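Local coordinates for fat acid-binding protein (Eubacterium ventriosum, PDB 3NYI) that binds a molecule of stearic acid and probably acts as a fatty-acid-binding protein of the DegV family, at residues 27-32 with 42-47; 163-168 with 285-290; 218-223 with 250-255. All blocks are in the same frame, centred on the assembly; numbering follows the deposited sequence.

In the fold
Contacts 2 and 3 belong to one layered unit: segments 163-168 and 285-290 pair antiparallel in the middle of a mixed sheet, and the helices carrying 218-223 and 250-255 pack on it, with contact centres about 10 Å apart. Contact 1 lies about 23 Å from contact 2, centre to centre, across the middle of the chain, where strand 25-33 of the other sheet meets a loop. Contact 2 is buried and held by six backbone hydrogen bonds; contact 3 is apolar on its sheet side and polar outside; contact 1 is partly buried, with a single hydrogen bond. Stearic acid spans the distance, its carboxylate end near Leu30 and its tail on contact 2.

Contact 1: 27-32 with 42-47; sequences IVPLSV and DGVDIT
Pro29 and Val32 meet the loop 42-47 at two separate places, and one backbone hydrogen bond joins the segments in between. At the first, the proline ring lies obliquely to Val44, its CG 4.2 Å from Val44 CG2, while Pro29 CB rests 3.7 Å from Asp42 O. At the second, the side chains of Val32 and Ile46 lie nearly perpendicular, and the branch methyls do the touching: Val32 CG1 is 4.0 Å from Ile46 CG2. Ile46 CG1 extends anti to the backbone N (chi1 -173°), which leaves CG2 to meet the valine. Between these patches Asp42 N donates to Leu30 O over 2.7 Å, almost straight (168° at the hydrogen). The same bond brings Asp42 CB to within 3.1 Å of Leu30 O. The Asp42 carboxylate turns elsewhere: OD2 is hydrogen-bonded to Ser11 OG, which also bonds to Leu30 N, so one serine ties both segments. Leu30 touches the bound stearic acid. The first part of strand 25-33 pairs with 6-10, while its 31-32 part lies between 39-41 and 64-66. The side chains of Leu30 and Asp42 lie on Val275 of helix 274-280, and that of Val32 on Val278. The loop leads into helix 48-57, N-capped by Thr47.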
ATOM      1  N   ILE A  27     -11.458  -0.559  -7.529  1.00 24.45           N
ATOM      2  CA  ILE A  27     -10.030  -0.785  -7.755  1.00 25.93           C
ATOM      3  C   ILE A  27      -9.653  -0.798  -9.227  1.00 30.94           C
ATOM      4  O   ILE A  27     -10.311  -1.448 -10.041  1.00 31.15           O
ATOM      5  CB  ILE A  27      -9.560  -2.092  -7.106  1.00 29.10           C
ATOM      6  CG1 ILE A  27      -9.745  -2.010  -5.588  1.00 30.43           C
ATOM      7  CG2 ILE A  27      -8.088  -2.372  -7.455  1.00 30.03           C
ATOM      8  CD1 ILE A  27      -8.996  -0.828  -4.942  1.00 28.63           C
ATOM      9  N   VAL A  28      -8.603  -0.052  -9.570  1.00 26.04           N
ATOM     10  CA  VAL A  28      -7.988  -0.136 -10.900  1.00 24.53           C
ATOM     11  C   VAL A  28      -6.713  -0.971 -10.782  1.00 27.31           C
ATOM     12  O   VAL A  28      -5.753  -0.582 -10.100  1.00 25.25           O
ATOM     13  CB  VAL A  28      -7.670   1.260 -11.470  1.00 25.24           C
ATOM     14  CG1 VAL A  28      -6.951   1.160 -12.850  1.00 27.38           C
ATOM     15  CG2 VAL A  28      -8.941   2.079 -11.583  1.00 28.75           C
ATOM     16  N   PRO A  29      -6.698  -2.136 -11.435  1.00 24.62           N
ATOM     17  CA  PRO A  29      -5.596  -3.095 -11.244  1.00 24.06           C
ATOM     18  C   PRO A  29      -4.274  -2.743 -11.932  1.00 28.05           C
ATOM     19  O   PRO A  29      -4.253  -2.288 -13.088  1.00 25.67           O
ATOM     20  CB  PRO A  29      -6.136  -4.393 -11.863  1.00 27.94           C
ATOM     21  CG  PRO A  29      -7.357  -4.032 -12.634  1.00 31.82           C
ATOM     22  CD  PRO A  29      -7.725  -2.609 -12.385  1.00 30.96           C
ATOM     23  N   LEU A  30      -3.169  -3.000 -11.235  1.00 24.14           N
ATOM     24  CA  LEU A  30      -1.875  -3.109 -11.904  1.00 23.89           C
ATOM     25  C   LEU A  30      -1.791  -4.501 -12.526  1.00 25.76           C
ATOM     26  O   LEU A  30      -2.680  -5.325 -12.310  1.00 24.17           O
ATOM     27  CB  LEU A  30      -0.722  -2.850 -10.924  1.00 18.96           C
ATOM     28  CG  LEU A  30      -0.432  -1.350 -10.761  1.00 25.32           C
ATOM     29  CD1 LEU A  30      -1.422  -0.659  -9.795  1.00 22.33           C
ATOM     30  CD2 LEU A  30       1.011  -1.111 -10.301  1.00 24.82           C
ATOM     31  N   SER A  31      -0.739  -4.766 -13.297  1.00 23.23           N
ATOM     32  CA  SER A  31      -0.560  -6.093 -13.885  1.00 27.51           C
ATOM     33  C   SER A  31       0.764  -6.711 -13.468  1.00 28.84           C
ATOM     34  O   SER A  31       1.702  -6.011 -13.064  1.00 25.84           O
ATOM     35  CB  SER A  31      -0.667  -6.038 -15.419  1.00 21.28           C
ATOM     36  OG  SER A  31      -1.973  -5.617 -15.787  1.00 31.20           O
ATOM     37  N   VAL A  32       0.824  -8.033 -13.543  1.00 26.15           N
ATOM     38  CA  VAL A  32       2.060  -8.761 -13.297  1.00 22.18           C
ATOM     39  C   VAL A  32       2.366  -9.701 -14.470  1.00 30.80           C
ATOM     40  O   VAL A  32       1.448 -10.186 -15.134  1.00 27.07           O
ATOM     41  CB  VAL A  32       1.993  -9.539 -11.976  1.00 25.51           C
ATOM     42  CG1 VAL A  32       0.811 -10.500 -11.975  1.00 29.10           C
ATOM     43  CG2 VAL A  32       3.284 -10.279 -11.731  1.00 27.18           C
ATOM     44  N   ASP A  42      -3.903  -7.697 -11.792  1.00 24.45           N
ATOM     45  CA  ASP A  42      -3.882  -8.029 -10.370  1.00 25.57           C
ATOM     46  C   ASP A  42      -5.283  -8.319  -9.839  1.00 28.72           C
ATOM     47  O   ASP A  42      -6.165  -7.470  -9.884  1.00 34.57           O
ATOM     48  CB  ASP A  42      -3.233  -6.832  -9.633  1.00 20.55           C
ATOM     49  CG  ASP A  42      -3.177  -6.991  -8.118  1.00 29.79           C
ATOM     50  OD1 ASP A  42      -3.551  -8.066  -7.591  1.00 30.67           O
ATOM     51  OD2 ASP A  42      -2.741  -6.001  -7.457  1.00 27.40           O
ATOM     52  N   GLY A  43      -5.491  -9.524  -9.333  1.00 29.96           N
ATOM     53  CA  GLY A  43      -6.762  -9.847  -8.720  1.00 31.68           C
ATOM     54  C   GLY A  43      -7.868 -10.179  -9.711  1.00 44.65           C
ATOM     55  O   GLY A  43      -8.852 -10.814  -9.342  1.00 45.67           O
ATOM     56  N   VAL A  44      -7.716  -9.747 -10.962  1.00 38.48           N
ATOM     57  CA  VAL A  44      -8.745  -9.975 -11.977  1.00 41.99           C
ATOM     58  C   VAL A  44      -8.393 -11.171 -12.861  1.00 46.64           C
ATOM     59  O   VAL A  44      -9.185 -12.110 -12.976  1.00 50.89           O
ATOM     60  CB  VAL A  44      -8.989  -8.725 -12.862  1.00 33.77           C
ATOM     61  CG1 VAL A  44      -9.973  -9.045 -13.991  1.00 42.42           C
ATOM     62  CG2 VAL A  44      -9.485  -7.549 -12.023  1.00 44.01           C
ATOM     63  N   ASP A  45      -7.211 -11.140 -13.475  1.00 41.12           N
ATOM     64  CA  ASP A  45      -6.766 -12.230 -14.351  1.00 46.66           C
ATOM     65  C   ASP A  45      -5.941 -13.272 -13.597  1.00 40.99           C
ATOM     66  O   ASP A  45      -5.581 -14.313 -14.142  1.00 37.39           O
ATOM     67  CB  ASP A  45      -5.953 -11.688 -15.538  1.00 45.23           C
ATOM     68  CG  ASP A  45      -6.729 -10.681 -16.366  1.00 47.66           C
ATOM     69  OD1 ASP A  45      -7.942 -10.896 -16.603  1.00 52.34           O
ATOM     70  OD2 ASP A  45      -6.126  -9.671 -16.781  1.00 42.45           O
ATOM     71  N   ILE A  46      -5.629 -12.984 -12.341  1.00 37.02           N
ATOM     72  CA  ILE A  46      -4.802 -13.869 -11.531  1.00 38.08           C
ATOM     73  C   ILE A  46      -5.014 -13.494 -10.079  1.00 37.15           C
ATOM     74  O   ILE A  46      -5.368 -12.355  -9.786  1.00 37.21           O
ATOM     75  CB  ILE A  46      -3.298 -13.738 -11.874  1.00 39.47           C
ATOM     76  CG1 ILE A  46      -2.490 -14.803 -11.130  1.00 39.93           C
ATOM     77  CG2 ILE A  46      -2.776 -12.329 -11.552  1.00 36.66           C
ATOM     78  CD1 ILE A  46      -1.012 -14.742 -11.393  1.00 47.14           C
ATOM     79  N   THR A  47      -4.814 -14.441  -9.170  1.00 40.01           N
ATOM     80  CA  THR A  47      -5.059 -14.163  -7.755  1.00 39.69           C
ATOM     81  C   THR A  47      -3.773 -13.939  -6.979  1.00 35.48           C
ATOM     82  O   THR A  47      -2.689 -14.396  -7.366  1.00 36.14           O
ATOM     83  CB  THR A  47      -5.831 -15.296  -7.056  1.00 42.99           C
ATOM     84  OG1 THR A  47      -4.924 -16.355  -6.729  1.00 42.57           O
ATOM     85  CG2 THR A  47      -6.953 -15.818  -7.945  1.00 50.86           C
TER

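Contact 2: 163-168 with 285-290; sequences RIFFTV and IGLGVI. With STE (stearic acid), chain C.
Two central antiparallel strands of a six-stranded mixed sheet, 163-167 and 285-290, pair here and form the wall met by the tail of the bound stearic acid. Their short axes approach to 4.6 Å at 171°. Three hydrogen-bonded pairs, Arg163 with Val289, Phe165 with Leu287 and Thr167 with Ile285, each make two backbone bonds; the straightest runs from Phe165 N to Leu287 O, 2.8 Å. The side chains of these pairs share one face. There Thr167 and Ile285 run alongside each other with the same heading, their CG2 methyls 3.7 Å apart, and Leu287 CD2 reaches Phe165 CB at 4.0 Å. On the other face Ile164 and Phe166 pair with Gly288 and Gly286, which put no side chain where the tail lies. Gly286 also lets the strands come close, its CA 3.9 Å from Phe166 CA. The Phe166 ring offers a face to the ligand: C14 of the stearic acid sits 3.5 Å above its centre. Phe166 CG lies between the backbone N and carbonyl carbon (chi1 68°), placing the ring beside the tail. Ile164 CG2 touches C17 of the stearic acid at 3.8 Å, and its terminal C18 ends 3.4 Å from Gly286 C. Strands 194-200 and 236-242 flank the pair. Helix 128-143 touches the Ile164 face, and helix 213-231 covers the Phe165 face.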
ATOM      1  N   ARG A 163       3.332   5.624   8.381  1.00 15.14           N
ATOM      2  CA  ARG A 163       4.592   4.869   8.350  1.00 23.26           C
ATOM      3  C   ARG A 163       4.320   3.400   8.079  1.00 22.16           C
ATOM      4  O   ARG A 163       3.341   2.851   8.581  1.00 20.97           O
ATOM      5  CB  ARG A 163       5.316   4.919   9.701  1.00 18.18           C
ATOM      6  CG  ARG A 163       5.819   6.281  10.162  1.00 19.36           C
ATOM      7  CD  ARG A 163       6.945   6.779   9.251  1.00 22.25           C
ATOM      8  NE  ARG A 163       7.526   8.007   9.790  1.00 22.07           N
ATOM      9  CZ  ARG A 163       7.031   9.216   9.592  1.00 27.53           C
ATOM     10  NH1 ARG A 163       5.938   9.372   8.847  1.00 22.48           N
ATOM     11  NH2 ARG A 163       7.628  10.271  10.137  1.00 26.37           N
ATOM     12  N   ILE A 164       5.213   2.745   7.340  1.00 17.02           N
ATOM     13  CA  ILE A 164       5.244   1.292   7.359  1.00 22.06           C
ATOM     14  C   ILE A 164       6.549   0.868   7.990  1.00 19.44           C
ATOM     15  O   ILE A 164       7.606   1.402   7.653  1.00 19.56           O
ATOM     16  CB  ILE A 164       5.197   0.638   5.937  1.00 16.53           C
ATOM     17  CG1 ILE A 164       4.057   1.200   5.098  1.00 18.49           C
ATOM     18  CG2 ILE A 164       5.051  -0.884   6.088  1.00 19.45           C
ATOM     19  CD1 ILE A 164       3.978   0.592   3.664  1.00 19.40           C
ATOM     20  N   PHE A 165       6.478  -0.107   8.887  1.00 17.36           N
ATOM     21  CA  PHE A 165       7.660  -0.704   9.482  1.00 19.74           C
ATOM     22  C   PHE A 165       7.634  -2.180   9.131  1.00 22.42           C
ATOM     23  O   PHE A 165       6.679  -2.874   9.458  1.00 21.50           O
ATOM     24  CB  PHE A 165       7.610  -0.533  11.008  1.00 19.20           C
ATOM     25  CG  PHE A 165       7.523   0.895  11.445  1.00 22.97           C
ATOM     26  CD1 PHE A 165       8.649   1.703  11.414  1.00 26.11           C
ATOM     27  CD2 PHE A 165       6.310   1.445  11.859  1.00 19.93           C
ATOM     28  CE1 PHE A 165       8.580   3.048  11.806  1.00 24.58           C
ATOM     29  CE2 PHE A 165       6.234   2.778  12.251  1.00 25.64           C
ATOM     30  CZ  PHE A 165       7.376   3.580  12.221  1.00 24.29           C
ATOM     31  N   PHE A 166       8.660  -2.668   8.452  1.00 23.98           N
ATOM     32  CA  PHE A 166       8.571  -4.035   7.942  1.00 21.35           C
ATOM     33  C   PHE A 166       9.903  -4.674   7.665  1.00 21.22           C
ATOM     34  O   PHE A 166      10.950  -4.011   7.707  1.00 21.41           O
ATOM     35  CB  PHE A 166       7.676  -4.104   6.695  1.00 23.06           C
ATOM     36  CG  PHE A 166       8.237  -3.417   5.468  1.00 20.65           C
ATOM     37  CD1 PHE A 166       8.687  -4.174   4.383  1.00 24.71           C
ATOM     38  CD2 PHE A 166       8.266  -2.026   5.370  1.00 20.63           C
ATOM     39  CE1 PHE A 166       9.182  -3.567   3.225  1.00 20.96           C
ATOM     40  CE2 PHE A 166       8.761  -1.404   4.210  1.00 27.15           C
ATOM     41  CZ  PHE A 166       9.208  -2.182   3.129  1.00 24.38           C
ATOM     42  N   THR A 167       9.857  -5.975   7.390  1.00 21.09           N
ATOM     43  CA  THR A 167      11.042  -6.688   6.959  1.00 22.71           C
ATOM     44  C   THR A 167      10.689  -7.600   5.782  1.00 26.56           C
ATOM     45  O   THR A 167       9.516  -7.782   5.464  1.00 27.35           O
ATOM     46  CB  THR A 167      11.680  -7.472   8.128  1.00 29.80           C
ATOM     47  OG1 THR A 167      12.992  -7.912   7.753  1.00 28.23           O
ATOM     48  CG2 THR A 167      10.813  -8.668   8.536  1.00 27.48           C
ATOM     49  N   VAL A 168      11.709  -8.131   5.114  1.00 24.29           N
ATOM     50  CA  VAL A 168      11.509  -9.003   3.956  1.00 25.70           C
ATOM     51  C   VAL A 168      12.482 -10.180   4.034  1.00 31.48           C
ATOM     52  O   VAL A 168      13.330 -10.210   4.912  1.00 28.46           O
ATOM     53  CB  VAL A 168      11.724  -8.236   2.654  1.00 25.70           C
ATOM     54  CG1 VAL A 168      10.651  -7.134   2.511  1.00 23.08           C
ATOM     55  CG2 VAL A 168      13.137  -7.632   2.617  1.00 28.48           C
ATOM     56  N   ILE A 285       6.643  -8.780   5.987  1.00 23.79           N
ATOM     57  CA  ILE A 285       5.751  -8.757   7.141  1.00 21.79           C
ATOM     58  C   ILE A 285       6.008  -7.480   7.926  1.00 22.58           C
ATOM     59  O   ILE A 285       7.142  -7.037   8.049  1.00 23.37           O
ATOM     60  CB  ILE A 285       5.936  -9.995   8.036  1.00 31.39           C
ATOM     61  CG1 ILE A 285       4.904  -9.996   9.170  1.00 37.04           C
ATOM     62  CG2 ILE A 285       7.369 -10.084   8.566  1.00 31.57           C
ATOM     63  CD1 ILE A 285       4.675 -11.368   9.789  1.00 40.66           C
ATOM     64  N   GLY A 286       4.950  -6.854   8.413  1.00 21.69           N
ATOM     65  CA  GLY A 286       5.136  -5.569   9.061  1.00 25.86           C
ATOM     66  C   GLY A 286       3.837  -4.939   9.471  1.00 26.51           C
ATOM     67  O   GLY A 286       2.792  -5.588   9.479  1.00 26.35           O
ATOM     68  N   LEU A 287       3.912  -3.666   9.835  1.00 25.02           N
ATOM     69  CA  LEU A 287       2.739  -2.943  10.286  1.00 23.40           C
ATOM     70  C   LEU A 287       2.775  -1.538   9.724  1.00 21.15           C
ATOM     71  O   LEU A 287       3.844  -1.011   9.408  1.00 22.26           O
ATOM     72  CB  LEU A 287       2.662  -2.911  11.825  1.00 23.77           C
ATOM     73  CG  LEU A 287       3.727  -2.100  12.564  1.00 33.01           C
ATOM     74  CD1 LEU A 287       3.175  -1.562  13.873  1.00 34.49           C
ATOM     75  CD2 LEU A 287       4.959  -2.955  12.824  1.00 35.79           C
ATOM     76  N   GLY A 288       1.590  -0.958   9.558  1.00 20.90           N
ATOM     77  CA  GLY A 288       1.440   0.416   9.126  1.00 21.21           C
ATOM     78  C   GLY A 288       0.675   1.203  10.172  1.00 25.52           C
ATOM     79  O   GLY A 288      -0.145   0.649  10.921  1.00 20.40           O
ATOM     80  N   VAL A 289       0.953   2.496  10.249  1.00 19.62           N
ATOM     81  CA  VAL A 289       0.242   3.346  11.193  1.00 21.21           C
ATOM     82  C   VAL A 289      -0.106   4.639  10.492  1.00 20.74           C
ATOM     83  O   VAL A 289       0.550   5.029   9.522  1.00 19.83           O
ATOM     84  CB  VAL A 289       1.086   3.657  12.463  1.00 20.97           C
ATOM     85  CG1 VAL A 289       1.651   2.372  13.035  1.00 19.80           C
ATOM     86  CG2 VAL A 289       2.209   4.662  12.134  1.00 20.25           C
ATOM     87  N   ILE A 290      -1.141   5.304  10.976  1.00 21.60           N
ATOM     88  CA  ILE A 290      -1.493   6.618  10.461  1.00 18.34           C
ATOM     89  C   ILE A 290      -2.239   7.367  11.542  1.00 17.16           C
ATOM     90  O   ILE A 290      -2.868   6.745  12.404  1.00 19.32           O
ATOM     91  CB  ILE A 290      -2.371   6.518   9.176  1.00 19.68           C
ATOM     92  CG1 ILE A 290      -2.361   7.839   8.393  1.00 25.07           C
ATOM     93  CG2 ILE A 290      -3.794   6.121   9.543  1.00 17.82           C
ATOM     94  CD1 ILE A 290      -2.958   7.729   6.941  1.00 25.45           C
TER
HETATM   95  C1  STE C 301       4.684  -0.548 -11.431  1.00 31.98           C
HETATM   96  O1  STE C 301       4.458   0.556 -11.823  1.00 27.25           O
HETATM   97  O2  STE C 301       5.236  -1.325 -12.154  1.00 30.53           O
HETATM   98  C2  STE C 301       4.473  -0.886  -9.937  1.00 23.87           C
HETATM   99  C3  STE C 301       5.816  -0.811  -9.167  1.00 20.47           C
HETATM  100  C4  STE C 301       5.610  -1.261  -7.699  1.00 21.29           C
HETATM  101  C5  STE C 301       6.863  -0.964  -6.843  1.00 22.03           C
HETATM  102  C6  STE C 301       6.648  -1.476  -5.400  1.00 20.91           C
HETATM  103  C7  STE C 301       7.925  -1.285  -4.543  1.00 20.93           C
HETATM  104  C8  STE C 301       7.591  -1.669  -3.078  1.00 22.96           C
HETATM  105  C9  STE C 301       8.831  -1.526  -2.166  1.00 23.43           C
HETATM  106  C10 STE C 301       8.458  -2.010  -0.738  1.00 26.88           C
HETATM  107  C11 STE C 301       7.634  -0.917  -0.054  1.00 23.16           C
HETATM  108  C12 STE C 301       6.310  -1.390   0.591  1.00 23.79           C
HETATM  109  C13 STE C 301       6.269  -2.877   0.979  1.00 26.16           C
HETATM  110  C14 STE C 301       5.684  -2.942   2.416  1.00 23.51           C
HETATM  111  C15 STE C 301       5.222  -4.375   2.767  1.00 20.19           C
HETATM  112  C16 STE C 301       5.006  -4.462   4.298  1.00 24.74           C
HETATM  113  C17 STE C 301       3.570  -4.016   4.648  1.00 22.18           C
HETATM  114  C18 STE C 301       3.269  -4.256   6.146  1.00 23.96           C

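Contact 3: 218-223 with 250-255; sequences NSVLQV and FEFMKE
Leu221 and Phe252 join two neighbouring helices, 213-231 and 246-260, that cover one face of the six-stranded mixed sheet in an alpha/beta domain. The short helix segments run in broadly the same direction, crossing at -40°, with axes no nearer than 11.4 Å, so the contact rests on side chains that reach across, chiefly Leu221 and Phe252. The tight part centres on Leu221. Phe252 CG is anti to the backbone N (chi1 -175°), which carries the ring toward the neighbouring helix, and leucine and ring overlap alongside each other, each reaching toward the other's helix. Leu221 CG lies 4.1 Å from Phe252 CE1 and Leu221 CD2 4.2 Å from Phe252 CZ. Val220 adds its CG1 to the ring, 4.3 Å from Phe252 CZ. The base of Glu255 closes the other flank: it meets the leucine crosswise, and Leu221 CD1 settles 4.0 Å from Glu255 CB and 3.9 Å from Glu255 O, a carbonyl hydrogen-bonded to Thr259 OG1 within its own helix. Val220 also touches Phe165 and Thr167 of strand 163-167, and Phe252 touches Val240 of strand 236-242, so the apolar side merges with the helix-sheet core. The loose side is polar and is confined to exposed Asn218 and the end of partly exposed Glu255, whose carboxylate turns toward the Asn218 side. No hydrogen bond spans the two segments: these side chains approach no closer than 4.3 Å, from Asn218 OD1 to Glu255 OE1, two acceptor oxygens.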
ATOM      1  N   ASN A 218      11.091  -8.649  15.777  1.00 29.99           N
ATOM      2  CA  ASN A 218      11.180  -7.908  17.031  1.00 35.54           C
ATOM      3  C   ASN A 218      11.755  -6.510  16.819  1.00 34.56           C
ATOM      4  O   ASN A 218      11.336  -5.559  17.466  1.00 32.25           O
ATOM      5  CB  ASN A 218      11.976  -8.685  18.079  1.00 39.77           C
ATOM      6  CG  ASN A 218      11.200  -9.863  18.636  1.00 44.78           C
ATOM      7  OD1 ASN A 218       9.969  -9.845  18.680  1.00 52.11           O
ATOM      8  ND2 ASN A 218      11.912 -10.896  19.054  1.00 49.14           N
ATOM      9  N   SER A 219      12.703  -6.383  15.898  1.00 32.07           N
ATOM     10  CA  SER A 219      13.282  -5.075  15.604  1.00 32.47           C
ATOM     11  C   SER A 219      12.275  -4.171  14.911  1.00 38.14           C
ATOM     12  O   SER A 219      12.230  -2.974  15.201  1.00 32.30           O
ATOM     13  CB  SER A 219      14.534  -5.198  14.739  1.00 34.76           C
ATOM     14  OG  SER A 219      15.537  -5.917  15.424  1.00 40.17           O
ATOM     15  N   VAL A 220      11.497  -4.735  13.981  1.00 28.06           N
ATOM     16  CA  VAL A 220      10.394  -3.992  13.372  1.00 27.37           C
ATOM     17  C   VAL A 220       9.515  -3.369  14.457  1.00 26.49           C
ATOM     18  O   VAL A 220       9.197  -2.182  14.392  1.00 26.74           O
ATOM     19  CB  VAL A 220       9.532  -4.870  12.433  1.00 22.79           C
ATOM     20  CG1 VAL A 220       8.211  -4.171  12.095  1.00 27.88           C
ATOM     21  CG2 VAL A 220      10.295  -5.186  11.147  1.00 22.98           C
ATOM     22  N   LEU A 221       9.130  -4.171  15.449  1.00 29.21           N
ATOM     23  CA  LEU A 221       8.266  -3.701  16.534  1.00 28.07           C
ATOM     24  C   LEU A 221       8.933  -2.608  17.366  1.00 29.19           C
ATOM     25  O   LEU A 221       8.285  -1.646  17.780  1.00 28.09           O
ATOM     26  CB  LEU A 221       7.845  -4.852  17.450  1.00 28.74           C
ATOM     27  CG  LEU A 221       6.800  -5.831  16.907  1.00 37.85           C
ATOM     28  CD1 LEU A 221       6.658  -7.026  17.833  1.00 48.08           C
ATOM     29  CD2 LEU A 221       5.463  -5.137  16.722  1.00 40.42           C
ATOM     30  N   GLN A 222      10.228  -2.744  17.606  1.00 26.74           N
ATOM     31  CA  GLN A 222      10.915  -1.737  18.408  1.00 31.11           C
ATOM     32  C   GLN A 222      11.011  -0.405  17.668  1.00 33.34           C
ATOM     33  O   GLN A 222      10.851   0.658  18.268  1.00 25.17           O
ATOM     34  CB  GLN A 222      12.286  -2.234  18.876  1.00 33.68           C
ATOM     35  CG  GLN A 222      12.179  -3.257  19.985  1.00 43.67           C
ATOM     36  CD  GLN A 222      11.279  -2.783  21.126  1.00 51.39           C
ATOM     37  OE1 GLN A 222      11.512  -1.729  21.726  1.00 55.74           O
ATOM     38  NE2 GLN A 222      10.243  -3.560  21.422  1.00 42.83           N
ATOM     39  N   VAL A 223      11.246  -0.455  16.359  1.00 28.51           N
ATOM     40  CA  VAL A 223      11.270   0.771  15.576  1.00 24.24           C
ATOM     41  C   VAL A 223       9.883   1.441  15.541  1.00 26.01           C
ATOM     42  O   VAL A 223       9.761   2.672  15.623  1.00 23.47           O
ATOM     43  CB  VAL A 223      11.753   0.511  14.127  1.00 26.67           C
ATOM     44  CG1 VAL A 223      11.573   1.754  13.307  1.00 33.84           C
ATOM     45  CG2 VAL A 223      13.214   0.092  14.131  1.00 35.61           C
ATOM     46  N   PHE A 250      -0.976 -13.816  11.531  1.00 27.69           N
ATOM     47  CA  PHE A 250      -1.891 -13.750  12.674  1.00 31.77           C
ATOM     48  C   PHE A 250      -1.116 -13.713  13.990  1.00 35.26           C
ATOM     49  O   PHE A 250      -1.490 -13.000  14.919  1.00 38.66           O
ATOM     50  CB  PHE A 250      -2.855 -14.942  12.685  1.00 39.00           C
ATOM     51  CG  PHE A 250      -3.665 -15.074  11.435  1.00 44.17           C
ATOM     52  CD1 PHE A 250      -4.218 -13.956  10.833  1.00 47.78           C
ATOM     53  CD2 PHE A 250      -3.885 -16.318  10.865  1.00 53.25           C
ATOM     54  CE1 PHE A 250      -4.966 -14.074   9.671  1.00 52.30           C
ATOM     55  CE2 PHE A 250      -4.636 -16.445   9.711  1.00 52.90           C
ATOM     56  CZ  PHE A 250      -5.177 -15.319   9.111  1.00 50.07           C
ATOM     57  N   GLU A 251      -0.046 -14.494  14.061  1.00 37.29           N
ATOM     58  CA  GLU A 251       0.788 -14.544  15.251  1.00 37.78           C
ATOM     59  C   GLU A 251       1.503 -13.210  15.426  1.00 33.80           C
ATOM     60  O   GLU A 251       1.667 -12.714  16.538  1.00 35.60           O
ATOM     61  CB  GLU A 251       1.816 -15.675  15.132  1.00 44.79           C
ATOM     62  CG  GLU A 251       2.750 -15.799  16.332  1.00 59.59           C
ATOM     63  CD  GLU A 251       3.951 -16.705  16.068  1.00 73.04           C
ATOM     64  OE1 GLU A 251       4.585 -16.573  14.997  1.00 74.80           O
ATOM     65  OE2 GLU A 251       4.271 -17.542  16.943  1.00 78.50           O
ATOM     66  N   PHE A 252       1.946 -12.634  14.318  1.00 26.69           N
ATOM     67  CA  PHE A 252       2.586 -11.329  14.378  1.00 30.75           C
ATOM     68  C   PHE A 252       1.616 -10.290  14.934  1.00 31.31           C
ATOM     69  O   PHE A 252       2.009  -9.435  15.731  1.00 35.88           O
ATOM     70  CB  PHE A 252       3.130 -10.906  13.006  1.00 27.62           C
ATOM     71  CG  PHE A 252       3.907  -9.619  13.037  1.00 29.53           C
ATOM     72  CD1 PHE A 252       5.091  -9.527  13.757  1.00 33.22           C
ATOM     73  CD2 PHE A 252       3.451  -8.497  12.352  1.00 28.01           C
ATOM     74  CE1 PHE A 252       5.811  -8.340  13.802  1.00 32.24           C
ATOM     75  CE2 PHE A 252       4.159  -7.300  12.392  1.00 32.50           C
ATOM     76  CZ  PHE A 252       5.345  -7.220  13.120  1.00 26.65           C
HETATM   77  N   MSE A 253       0.350 -10.371  14.528  1.00 30.25           N
HETATM   78  CA  MSE A 253      -0.643  -9.415  15.004  1.00 32.90           C
HETATM   79  C   MSE A 253      -0.743  -9.457  16.517  1.00 31.92           C
HETATM   80  O   MSE A 253      -1.031  -8.450  17.147  1.00 31.85           O
HETATM   81  CB  MSE A 253      -2.022  -9.701  14.418  1.00 34.15           C
HETATM   82  CG  MSE A 253      -2.119  -9.530  12.920  1.00 34.73           C
HETATM   83 SE   MSE A 253      -3.856 -10.107  12.263  0.71 38.55          SE
HETATM   84  CE  MSE A 253      -3.391 -10.252  10.354  1.00 36.88           C
ATOM     85  N   LYS A 254      -0.535 -10.637  17.094  1.00 32.45           N
ATOM     86  CA  LYS A 254      -0.616 -10.774  18.543  1.00 39.47           C
ATOM     87  C   LYS A 254       0.579 -10.094  19.196  1.00 35.51           C
ATOM     88  O   LYS A 254       0.438  -9.410  20.211  1.00 36.99           O
ATOM     89  CB  LYS A 254      -0.700 -12.250  18.945  1.00 42.08           C
ATOM     90  CG  LYS A 254      -2.030 -12.908  18.592  1.00 40.69           C
ATOM     91  CD  LYS A 254      -2.053 -14.377  19.000  1.00 53.48           C
ATOM     92  CE  LYS A 254      -3.437 -14.988  18.808  1.00 65.88           C
ATOM     93  NZ  LYS A 254      -3.492 -16.421  19.232  1.00 75.47           N
ATOM     94  N   GLU A 255       1.754 -10.278  18.599  1.00 34.87           N
ATOM     95  CA  GLU A 255       2.980  -9.651  19.088  1.00 44.65           C
ATOM     96  C   GLU A 255       2.888  -8.134  19.006  1.00 38.33           C
ATOM     97  O   GLU A 255       3.377  -7.431  19.891  1.00 38.22           O
ATOM     98  CB  GLU A 255       4.195 -10.118  18.286  1.00 54.19           C
ATOM     99  CG  GLU A 255       4.424 -11.618  18.279  1.00 67.46           C
ATOM    100  CD  GLU A 255       5.432 -12.044  17.219  1.00 73.23           C
ATOM    101  OE1 GLU A 255       6.335 -11.241  16.881  1.00 69.80           O
ATOM    102  OE2 GLU A 255       5.319 -13.184  16.721  1.00 77.41           O
TER